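Local coordinates for ABC-type branched-chain amino acid transport systems periplasmic component-like protein (Thermomonospora curvata, PDB 4N03) that probably binds fatty acids as the substrate-binding component of an ABC transporter, and holds palmitic acid in the crystal, at residues Gly68-Arg73 against Ala324-Cys329; Gly137-Gln142 against Gly338-His343; Asp169-Val174 against Leu195-Phe200; Gly274-Thr279 against Thr370-Pro375. All blocks are in the same frame, centred on the assembly; numbering follows the deposited sequence. Where two conformers were deposited one is given.

In the fold
Contacts 1 and 2 belong to the lobe built on the four-stranded parallel sheet, contacts 3 and 4 to the lobe with the seven-stranded mixed sheet, a division expected of the leucine-binding protein family. Contacts 1 and 2 have centres about 17 Å apart and touch where helix 309-330 packs on helix 336-343. Contacts 3 and 4 reach one sheet without meeting, their nearest atoms about 10 Å apart. Contact 1 lies farthest from contact 3, about 49 Å between centres. Bound palmitic acid touches Thr279 of contact 4, whereas the side chain of Gln142 in contact 2 stays about 10 Å from it and that of His173 in contact 3 about 12 Å.

Contact 1 of 4, residues Gly68-Arg73 against Ala324-Cys329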
# COMPACT_ATOMS: atom_id res chain seq x y z
N GLY A 68 -12.75 -7.51 -24.62
CA GLY A 68 -11.95 -8.34 -25.53
C GLY A 68 -10.58 -8.76 -25.02
O GLY A 68 -9.83 -9.37 -25.78
N GLY A 69 -10.31 -8.53 -23.74
CA GLY A 69 -9.01 -8.88 -23.18
C GLY A 69 -7.91 -8.00 -23.71
O GLY A 69 -8.12 -6.86 -24.05
N VAL A 70 -6.69 -8.52 -23.69
CA VAL A 70 -5.46 -7.84 -24.16
C VAL A 70 -4.86 -8.69 -25.27
O VAL A 70 -4.64 -9.89 -25.07
CB VAL A 70 -4.38 -7.66 -23.07
CG1 VAL A 70 -3.15 -7.00 -23.66
CG2 VAL A 70 -4.96 -6.81 -21.95
N CYS A 71 -4.65 -8.11 -26.45
CA CYS A 71 -4.01 -8.89 -27.52
C CYS A 71 -4.92 -10.12 -27.81
O CYS A 71 -4.43 -11.19 -28.15
CB CYS A 71 -2.51 -9.23 -27.10
SG CYS A 71 -1.29 -8.50 -28.25
N GLY A 72 -6.26 -9.97 -27.66
CA GLY A 72 -7.21 -11.06 -27.84
C GLY A 72 -7.16 -12.18 -26.82
O GLY A 72 -7.77 -13.28 -27.00
N ARG A 73 -6.48 -11.93 -25.70
CA ARG A 73 -6.30 -12.90 -24.67
C ARG A 73 -7.02 -12.45 -23.39
O ARG A 73 -7.02 -11.28 -23.00
CB ARG A 73 -4.81 -13.07 -24.38
CG ARG A 73 -4.07 -13.74 -25.54
CD ARG A 73 -2.56 -13.64 -25.36
NE ARG A 73 -1.81 -14.32 -26.39
CZ ARG A 73 -1.59 -13.84 -27.61
NH1 ARG A 73 -2.02 -12.67 -27.97
NH2 ARG A 73 -0.85 -14.55 -28.45
N ALA A 324 0.73 -1.87 -19.14
CA ALA A 324 1.98 -2.49 -19.57
C ALA A 324 1.70 -3.65 -20.52
O ALA A 324 2.36 -3.79 -21.54
CB ALA A 324 2.81 -2.96 -18.38
N LEU A 325 0.67 -4.45 -20.23
CA LEU A 325 0.34 -5.56 -21.10
C LEU A 325 -0.08 -5.08 -22.50
O LEU A 325 0.30 -5.67 -23.49
CB LEU A 325 -0.79 -6.42 -20.51
CG LEU A 325 -0.45 -7.28 -19.29
CD1 LEU A 325 -1.71 -7.75 -18.59
CD2 LEU A 325 0.40 -8.47 -19.73
N GLU A 326 -0.84 -4.00 -22.55
CA GLU A 326 -1.28 -3.46 -23.82
C GLU A 326 -0.10 -2.94 -24.65
O GLU A 326 -0.06 -3.17 -25.89
CB GLU A 326 -2.30 -2.36 -23.60
CG GLU A 326 -3.65 -2.87 -23.13
CD GLU A 326 -4.61 -1.75 -22.77
OE1 GLU A 326 -4.15 -0.62 -22.53
OE2 GLU A 326 -5.83 -2.01 -22.75
N LYS A 327 0.86 -2.27 -24.03
CA LYS A 327 2.04 -1.78 -24.76
C LYS A 327 2.90 -2.97 -25.20
O LYS A 327 3.42 -3.01 -26.34
CB LYS A 327 2.85 -0.83 -23.88
CG LYS A 327 2.34 0.60 -23.70
CD LYS A 327 3.29 1.36 -22.78
CE LYS A 327 2.72 2.65 -22.23
NZ LYS A 327 1.89 2.39 -21.04
N ALA A 328 3.07 -3.96 -24.33
CA ALA A 328 3.83 -5.14 -24.71
C ALA A 328 3.21 -5.91 -25.86
O ALA A 328 3.88 -6.38 -26.76
CB ALA A 328 4.03 -6.02 -23.49
N CYS A 329 1.88 -6.05 -25.83
CA CYS A 329 1.09 -6.62 -26.92
C CYS A 329 1.37 -5.93 -28.23
O CYS A 329 1.56 -6.59 -29.28
CB CYS A 329 -0.46 -6.45 -26.60
SG CYS A 329 -1.59 -6.52 -27.98
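Cys71 and Cys329 are joined by a disulfide, SG to SG 2.0 Å, whose CB-SG-SG-CB torsion of 87° is close to the relaxed right angle. Cys329 holds SG roughly anti to its backbone N, whereas the chi1 of Cys71, -118°, falls between staggered positions, which suggests some torsional strain on the turn side. Beside the sulfurs Val70 supplies the apolar part of the contact through a single methyl. Its CG1, swung anti to the backbone N, rests 3.7 Å from Leu325 O and also meets Leu325 CB and Cys329 CB, against one turn of the helix. Leu325 O is itself taken up by the helical bond from Cys329 N. Val70 and Cys71 are set by a type I' beta turn from Val70 to Arg73, closed in both directions by Val70 N to Arg73 O (2.9 Å) and Arg73 N to Val70 O (2.8 Å). Arg73 ties this turn to Asp21 by a salt bridge. This is a disulfide cross-link between a type I' turn and a helix: it pins the loop between helix 47-66 and strand 74-81 to the last part of helix 309-330, at the periphery of the lobe with the four-stranded parallel sheet.

Contact 2 of 4, residues Gly137-Gln142 against Gly338-His343; sequences GSKYIQ and GLINAH
Gln142 OE1 accepts the N-H of His343 NE2 at 2.8 Å, an almost straight bond (165° at the hydrogen) that lies near the imidazole plane, and it takes a second, weak bond from Arg344 NH1. The bend of the glutamine chain at chi2 (63°) presents its amide to the ring edge, the two planes 61° apart. The His343 ring is buried and meets those of Phe125 and Phe359; the carbonyl satisfies its N-H there. A leucine in place of Gln142 would probably leave His343 NE2 without its acceptor and the ring freer to turn. One helical turn earlier, Ile340 wedges into the beta turn of Ser138-Ile141: CD1 comes within 3.3 Å of Lys139 O, while CG2 lies 3.7 Å from Tyr140 CE1, approaching that ring obliquely. The extended chain of Lys139 runs past the same methyl, and in one of its two conformers NZ donates a hydrogen bond to Asn341 OD1 (2.9 Å), in the plane of that carbonyl. Ser138 OG accepts from Tyr140 N, an ST turn. The whole fastens helix 336-343 to the loop between strand 126-129 and helix 148-161, consistent with a passage between the two lobes of a periplasmic binding protein.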
# COMPACT_ATOMS: atom_id res chain seq x y z
N GLY A 137 14.97 -0.35 -5.80
CA GLY A 137 16.23 -0.85 -6.37
C GLY A 137 16.10 -2.09 -7.20
O GLY A 137 17.09 -2.70 -7.59
N SER A 138 14.88 -2.49 -7.52
CA SER A 138 14.68 -3.65 -8.41
C SER A 138 13.92 -3.25 -9.63
O SER A 138 12.77 -2.77 -9.52
CB SER A 138 13.88 -4.74 -7.76
OG SER A 138 13.57 -5.69 -8.81
N LYS A 139 14.45 -3.49 -10.83
CA LYS A 139 13.75 -3.16 -12.07
C LYS A 139 12.37 -3.79 -12.09
O LYS A 139 11.46 -3.21 -12.66
CB LYS A 139 14.55 -3.63 -13.32
CG LYS A 139 14.05 -3.08 -14.67
CD LYS A 139 14.78 -3.66 -15.89
CE LYS A 139 14.06 -3.29 -17.18
NZ LYS A 139 14.78 -3.80 -18.38
N TYR A 140 12.27 -4.98 -11.51
CA TYR A 140 11.06 -5.78 -11.66
C TYR A 140 10.00 -5.50 -10.63
O TYR A 140 8.86 -5.98 -10.79
CB TYR A 140 11.43 -7.26 -11.68
CG TYR A 140 12.31 -7.56 -12.82
CD1 TYR A 140 11.79 -7.65 -14.08
CD2 TYR A 140 13.68 -7.65 -12.68
CE1 TYR A 140 12.56 -7.87 -15.18
CE2 TYR A 140 14.49 -7.85 -13.83
CZ TYR A 140 13.88 -7.93 -15.07
OH TYR A 140 14.59 -8.17 -16.23
N ILE A 141 10.29 -4.72 -9.59
CA ILE A 141 9.33 -4.42 -8.54
C ILE A 141 8.93 -2.98 -8.63
O ILE A 141 9.80 -2.11 -8.58
CB ILE A 141 9.87 -4.75 -7.15
CG1 ILE A 141 10.28 -6.22 -7.06
CG2 ILE A 141 8.82 -4.38 -6.11
CD1 ILE A 141 10.97 -6.59 -5.76
N GLN A 142 7.64 -2.70 -8.85
CA GLN A 142 7.18 -1.32 -8.78
C GLN A 142 6.60 -1.01 -7.44
O GLN A 142 5.48 -1.44 -7.13
CB GLN A 142 6.11 -1.06 -9.84
CG GLN A 142 5.57 0.36 -9.79
CD GLN A 142 6.70 1.34 -10.11
OE1 GLN A 142 7.28 1.27 -11.19
NE2 GLN A 142 6.99 2.25 -9.21
N GLY A 338 9.47 -8.05 -22.33
CA GLY A 338 8.58 -7.14 -23.03
C GLY A 338 7.70 -6.38 -22.05
O GLY A 338 7.48 -5.18 -22.17
N LEU A 339 7.22 -7.09 -21.04
CA LEU A 339 6.31 -6.48 -20.10
C LEU A 339 6.97 -5.43 -19.24
O LEU A 339 6.47 -4.35 -19.02
CB LEU A 339 5.65 -7.55 -19.25
CG LEU A 339 4.56 -7.04 -18.31
CD1 LEU A 339 3.38 -6.47 -19.09
CD2 LEU A 339 4.06 -8.18 -17.43
N ILE A 340 8.16 -5.74 -18.69
CA ILE A 340 8.83 -4.80 -17.82
C ILE A 340 9.28 -3.58 -18.60
O ILE A 340 9.19 -2.47 -18.11
CB ILE A 340 9.96 -5.43 -17.00
CG1 ILE A 340 10.30 -4.53 -15.80
CG2 ILE A 340 11.18 -5.72 -17.83
CD1 ILE A 340 9.17 -4.36 -14.81
N ASN A 341 9.73 -3.79 -19.84
CA ASN A 341 10.17 -2.64 -20.62
C ASN A 341 8.98 -1.74 -20.98
O ASN A 341 9.09 -0.54 -20.96
CB ASN A 341 10.91 -3.14 -21.86
CG ASN A 341 12.29 -3.68 -21.53
OD1 ASN A 341 12.81 -3.46 -20.45
ND2 ASN A 341 12.82 -4.42 -22.43
N ALA A 342 7.81 -2.33 -21.24
CA ALA A 342 6.58 -1.56 -21.46
C ALA A 342 6.24 -0.76 -20.21
O ALA A 342 5.96 0.43 -20.27
CB ALA A 342 5.42 -2.47 -21.85
N HIS A 343 6.29 -1.41 -19.04
CA HIS A 343 5.99 -0.71 -17.80
C HIS A 343 6.96 0.48 -17.56
O HIS A 343 6.57 1.59 -17.26
CB HIS A 343 6.08 -1.67 -16.61
CG HIS A 343 5.89 -0.97 -15.31
ND1 HIS A 343 4.74 -0.29 -14.97
CD2 HIS A 343 6.77 -0.75 -14.31
CE1 HIS A 343 4.91 0.28 -13.79
NE2 HIS A 343 6.14 0.01 -13.37

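Contact 3 of 4, residues Asp169-Val174 against Leu195-Phe200; sequences DKLGHV and LGLEVF
Asp169 O receives Glu198 N at 2.9 Å, the first of four backbone bonds that join the two segments in parallel. Leu171 then bonds both ways, its N to Glu198 O (2.9 Å) and its O to Phe200 N (2.8 Å), and His173 N closes the set on Phe200 O at 2.8 Å. On one face of the sheet Lys170 stands next to Glu198. Their charged ends do not form a salt bridge, with NZ 4.4 Å from OE1; instead a water bridges them, accepting from Lys170 NZ at 3.0 Å and donating to Glu198 OE1 at 2.9 Å. Besides this water, Lys170 NZ has a direct salt bridge to Glu221. Gly172, paired with Phe200, brings no side chain to this face. On the opposite face Leu171 CD1 meets Leu197 CD1 at 4.0 Å, the two side chains set at a slant to each other, and Val199 CG1 lies against the backbone at Leu171 O. Further out, the carboxylate of Asp169 turns from the contact to a salt bridge with Lys166, and His173 NE2 pairs with Ser229 OG. Helix 179-195 links the two strands in a beta-alpha-beta crossover and packs on the face of Leu171 and Val199, where helix 148-161 also touches Leu171 and Leu197. Strand 198-204 is the outermost strand here, and strand 170-176 separates it from strand 225-229.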
# COMPACT_ATOMS: atom_id res chain seq x y z
N ASP A 169 9.34 18.32 21.63
CA ASP A 169 8.35 17.29 21.97
C ASP A 169 8.89 15.90 21.65
O ASP A 169 9.91 15.72 20.97
CB ASP A 169 7.04 17.53 21.22
CG ASP A 169 6.19 18.63 21.84
OD1 ASP A 169 6.53 19.17 22.90
OD2 ASP A 169 5.12 18.88 21.20
N LYS A 170 8.16 14.91 22.13
CA LYS A 170 8.50 13.52 22.00
C LYS A 170 7.42 12.75 21.22
O LYS A 170 6.19 12.83 21.51
CB LYS A 170 8.62 12.88 23.39
CG LYS A 170 9.04 11.41 23.37
CD LYS A 170 9.11 10.83 24.77
CE LYS A 170 10.20 11.42 25.63
NZ LYS A 170 10.22 10.76 26.99
N LEU A 171 7.85 11.98 20.23
CA LEU A 171 7.00 11.11 19.46
C LEU A 171 7.18 9.70 19.94
O LEU A 171 8.31 9.25 20.08
CB LEU A 171 7.43 11.17 17.97
CG LEU A 171 7.58 12.55 17.34
CD1 LEU A 171 8.06 12.38 15.90
CD2 LEU A 171 6.27 13.29 17.38
N GLY A 172 6.08 8.98 20.17
CA GLY A 172 6.14 7.56 20.44
C GLY A 172 5.68 6.78 19.26
O GLY A 172 4.51 6.93 18.89
N HIS A 173 6.52 5.92 18.70
CA HIS A 173 6.18 5.20 17.48
C HIS A 173 6.13 3.72 17.75
O HIS A 173 7.12 3.07 18.08
CB HIS A 173 7.22 5.53 16.40
CG HIS A 173 6.78 5.14 15.02
ND1 HIS A 173 7.38 5.68 13.91
CD2 HIS A 173 5.81 4.28 14.58
CE1 HIS A 173 6.81 5.15 12.84
NE2 HIS A 173 5.85 4.31 13.22
N VAL A 174 4.91 3.17 17.67
CA VAL A 174 4.64 1.76 17.80
C VAL A 174 4.72 1.17 16.43
O VAL A 174 3.97 1.64 15.52
CB VAL A 174 3.23 1.54 18.41
CG1 VAL A 174 2.89 0.05 18.46
CG2 VAL A 174 3.10 2.16 19.79
N LEU A 195 13.90 18.34 13.06
CA LEU A 195 12.96 19.24 13.70
C LEU A 195 13.18 19.43 15.17
O LEU A 195 12.48 20.25 15.76
CB LEU A 195 11.54 18.78 13.45
CG LEU A 195 11.09 18.76 11.97
CD1 LEU A 195 9.75 18.07 11.81
CD2 LEU A 195 11.05 20.16 11.37
N GLY A 196 14.11 18.69 15.78
CA GLY A 196 14.35 18.88 17.21
C GLY A 196 13.37 18.18 18.11
O GLY A 196 13.02 18.71 19.14
N LEU A 197 13.02 16.95 17.74
CA LEU A 197 12.08 16.11 18.48
C LEU A 197 12.78 14.89 19.02
O LEU A 197 13.79 14.47 18.47
CB LEU A 197 10.89 15.65 17.63
CG LEU A 197 10.16 16.77 16.87
CD1 LEU A 197 9.29 16.19 15.79
CD2 LEU A 197 9.28 17.55 17.82
N GLU A 198 12.29 14.33 20.10
CA GLU A 198 12.76 13.05 20.62
C GLU A 198 11.84 11.93 20.13
O GLU A 198 10.66 12.18 19.77
CB GLU A 198 12.71 13.08 22.17
CG GLU A 198 13.60 14.13 22.86
CD GLU A 198 13.55 14.00 24.38
OE1 GLU A 198 13.40 12.86 24.87
OE2 GLU A 198 13.69 15.03 25.08
N VAL A 199 12.33 10.70 20.06
CA VAL A 199 11.53 9.55 19.65
C VAL A 199 11.64 8.43 20.67
O VAL A 199 12.75 8.09 21.09
CB VAL A 199 11.96 8.99 18.26
CG1 VAL A 199 11.05 7.86 17.79
CG2 VAL A 199 11.94 10.10 17.24
N PHE A 200 10.52 7.87 21.06
CA PHE A 200 10.43 6.70 21.90
C PHE A 200 9.89 5.58 21.00
O PHE A 200 8.81 5.72 20.37
CB PHE A 200 9.47 6.96 23.07
CG PHE A 200 9.15 5.75 23.89
CD1 PHE A 200 10.11 5.00 24.45
CD2 PHE A 200 7.83 5.37 24.06
CE1 PHE A 200 9.82 3.87 25.18
CE2 PHE A 200 7.51 4.28 24.83
CZ PHE A 200 8.52 3.53 25.39
O HOH W 1 12.66 12.42 27.68

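Contact 4 of 4, residues Gly274-Thr279 against Thr370-Pro375; sequences GFFIAT and TYIIKP
The torsions of Ile372 bring both its branches against strand 275-279: with chi1 -55° and chi2 -63° its CD1 arrives 4.2 Å from Ala278 CB, while CG2, anti to the backbone N, lies 3.8 Å from Phe276 CB. Ile372 also touches Trp158 of helix 148-161. With an alanine at Ile372, Phe276 and Ala278 would probably lose the side chain between them and Trp158 an apolar neighbour. On the other face Ile373, in the conformer given of two, has chi1 74°, which places CG1 between its backbone N and carbonyl carbon and 3.7 Å from Ile277 CB; its CD1 continues to the methyl of Thr279. The backbones are antiparallel. Ile277 and Ile373 form a hydrogen-bonded pair, Ile277 N to Ile373 O 2.8 Å and Ile373 N to Ile277 O 2.9 Å. Thr279 and Tyr371 form another, with Thr279 N to Tyr371 O at 3.0 Å and a more bent return bond from Tyr371 N to Thr279 O at 2.7 Å. The same Thr279 O lies at the edge of the Tyr371 ring, whose hydroxyl is hydrogen-bonded to Gly354 O. At the far end Pro375 CD meets the edge of Phe275 at CD1 (3.7 Å), the side chains crossing at about a right angle. Thr279, whose OG1 accepts a hydrogen bond from Gly281 N, touches the bound palmitic acid. In the seven-stranded sheet, strand 275-279 lies between parallel strand 251-253 and antiparallel strand 370-375, which strand 383-390 follows; helix 148-161 packs on the face of Ala278 and Ile372, where its Trp158 meets Phe276 edge-to-face.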
# COMPACT_ATOMS: atom_id res chain seq x y z
N GLY A 274 -9.07 12.77 16.31
CA GLY A 274 -7.72 12.64 16.86
C GLY A 274 -6.86 11.57 16.26
O GLY A 274 -5.76 11.34 16.80
N PHE A 275 -7.28 10.99 15.15
CA PHE A 275 -6.62 9.86 14.51
C PHE A 275 -6.49 10.15 13.03
O PHE A 275 -7.50 10.36 12.31
CB PHE A 275 -7.45 8.59 14.76
CG PHE A 275 -6.82 7.34 14.25
CD1 PHE A 275 -6.97 6.98 12.94
CD2 PHE A 275 -6.13 6.48 15.07
CE1 PHE A 275 -6.44 5.84 12.43
CE2 PHE A 275 -5.59 5.33 14.56
CZ PHE A 275 -5.70 5.01 13.24
N PHE A 276 -5.24 10.22 12.57
CA PHE A 276 -4.94 10.60 11.22
C PHE A 276 -4.09 9.53 10.56
O PHE A 276 -3.31 8.86 11.24
CB PHE A 276 -4.21 11.96 11.24
CG PHE A 276 -4.98 13.03 11.95
CD1 PHE A 276 -6.04 13.65 11.30
CD2 PHE A 276 -4.71 13.36 13.24
CE1 PHE A 276 -6.79 14.61 11.93
CE2 PHE A 276 -5.46 14.31 13.89
CZ PHE A 276 -6.50 14.94 13.23
N ILE A 277 -4.17 9.42 9.25
CA ILE A 277 -3.43 8.46 8.46
C ILE A 277 -2.68 9.17 7.36
O ILE A 277 -3.24 9.97 6.61
CB ILE A 277 -4.37 7.40 7.84
CG1 ILE A 277 -5.09 6.55 8.89
CG2 ILE A 277 -3.63 6.49 6.85
CD1 ILE A 277 -4.17 5.60 9.66
N ALA A 278 -1.37 8.90 7.28
CA ALA A 278 -0.52 9.41 6.20
C ALA A 278 -0.49 8.36 5.10
O ALA A 278 -0.17 7.22 5.34
CB ALA A 278 0.87 9.66 6.71
N THR A 279 -0.91 8.76 3.89
CA THR A 279 -1.01 7.83 2.80
C THR A 279 -0.87 8.53 1.47
O THR A 279 -1.39 9.64 1.31
CB THR A 279 -2.38 7.10 2.83
OG1 THR A 279 -2.45 6.24 1.69
CG2 THR A 279 -3.56 8.05 2.85
N THR A 370 2.13 12.96 -0.02
CA THR A 370 1.36 12.24 0.98
C THR A 370 0.12 13.03 1.34
O THR A 370 0.18 14.23 1.60
CB THR A 370 2.23 12.13 2.27
OG1 THR A 370 3.45 11.45 1.96
CG2 THR A 370 1.51 11.44 3.41
N TYR A 371 -1.05 12.35 1.32
CA TYR A 371 -2.29 12.87 1.92
C TYR A 371 -2.31 12.64 3.38
O TYR A 371 -1.70 11.66 3.87
CB TYR A 371 -3.52 12.12 1.38
CG TYR A 371 -3.83 12.24 -0.08
CD1 TYR A 371 -3.29 11.35 -1.00
CD2 TYR A 371 -4.74 13.19 -0.57
CE1 TYR A 371 -3.59 11.42 -2.34
CE2 TYR A 371 -5.04 13.26 -1.92
CZ TYR A 371 -4.50 12.37 -2.78
OH TYR A 371 -4.84 12.47 -4.12
N ILE A 372 -3.01 13.48 4.13
CA ILE A 372 -3.41 13.12 5.50
C ILE A 372 -4.94 12.86 5.40
O ILE A 372 -5.67 13.76 4.94
CB ILE A 372 -3.13 14.20 6.53
CG1 ILE A 372 -1.67 14.61 6.51
CG2 ILE A 372 -3.60 13.71 7.91
CD1 ILE A 372 -0.69 13.52 6.87
N ILE A 373 -5.39 11.71 5.84
CA ILE A 373 -6.79 11.35 5.86
C ILE A 373 -7.21 11.06 7.28
O ILE A 373 -6.38 10.84 8.17
CB ILE A 373 -7.12 10.20 4.86
CG1 ILE A 373 -6.64 8.87 5.35
CG2 ILE A 373 -6.62 10.53 3.47
CD1 ILE A 373 -7.06 7.74 4.48
N LYS A 374 -8.51 11.00 7.53
CA LYS A 374 -9.02 10.53 8.81
C LYS A 374 -10.21 9.61 8.56
O LYS A 374 -11.00 9.80 7.59
CB LYS A 374 -9.42 11.65 9.74
CG LYS A 374 -10.59 12.46 9.20
CD LYS A 374 -11.01 13.59 10.12
CE LYS A 374 -11.66 13.14 11.42
NZ LYS A 374 -12.95 12.40 11.24
N PRO A 375 -10.43 8.66 9.46
CA PRO A 375 -11.68 7.90 9.47
C PRO A 375 -12.90 8.80 9.59
O PRO A 375 -12.88 9.79 10.31
CB PRO A 375 -11.53 7.02 10.69
CG PRO A 375 -10.08 6.87 10.87
CD PRO A 375 -9.52 8.21 10.52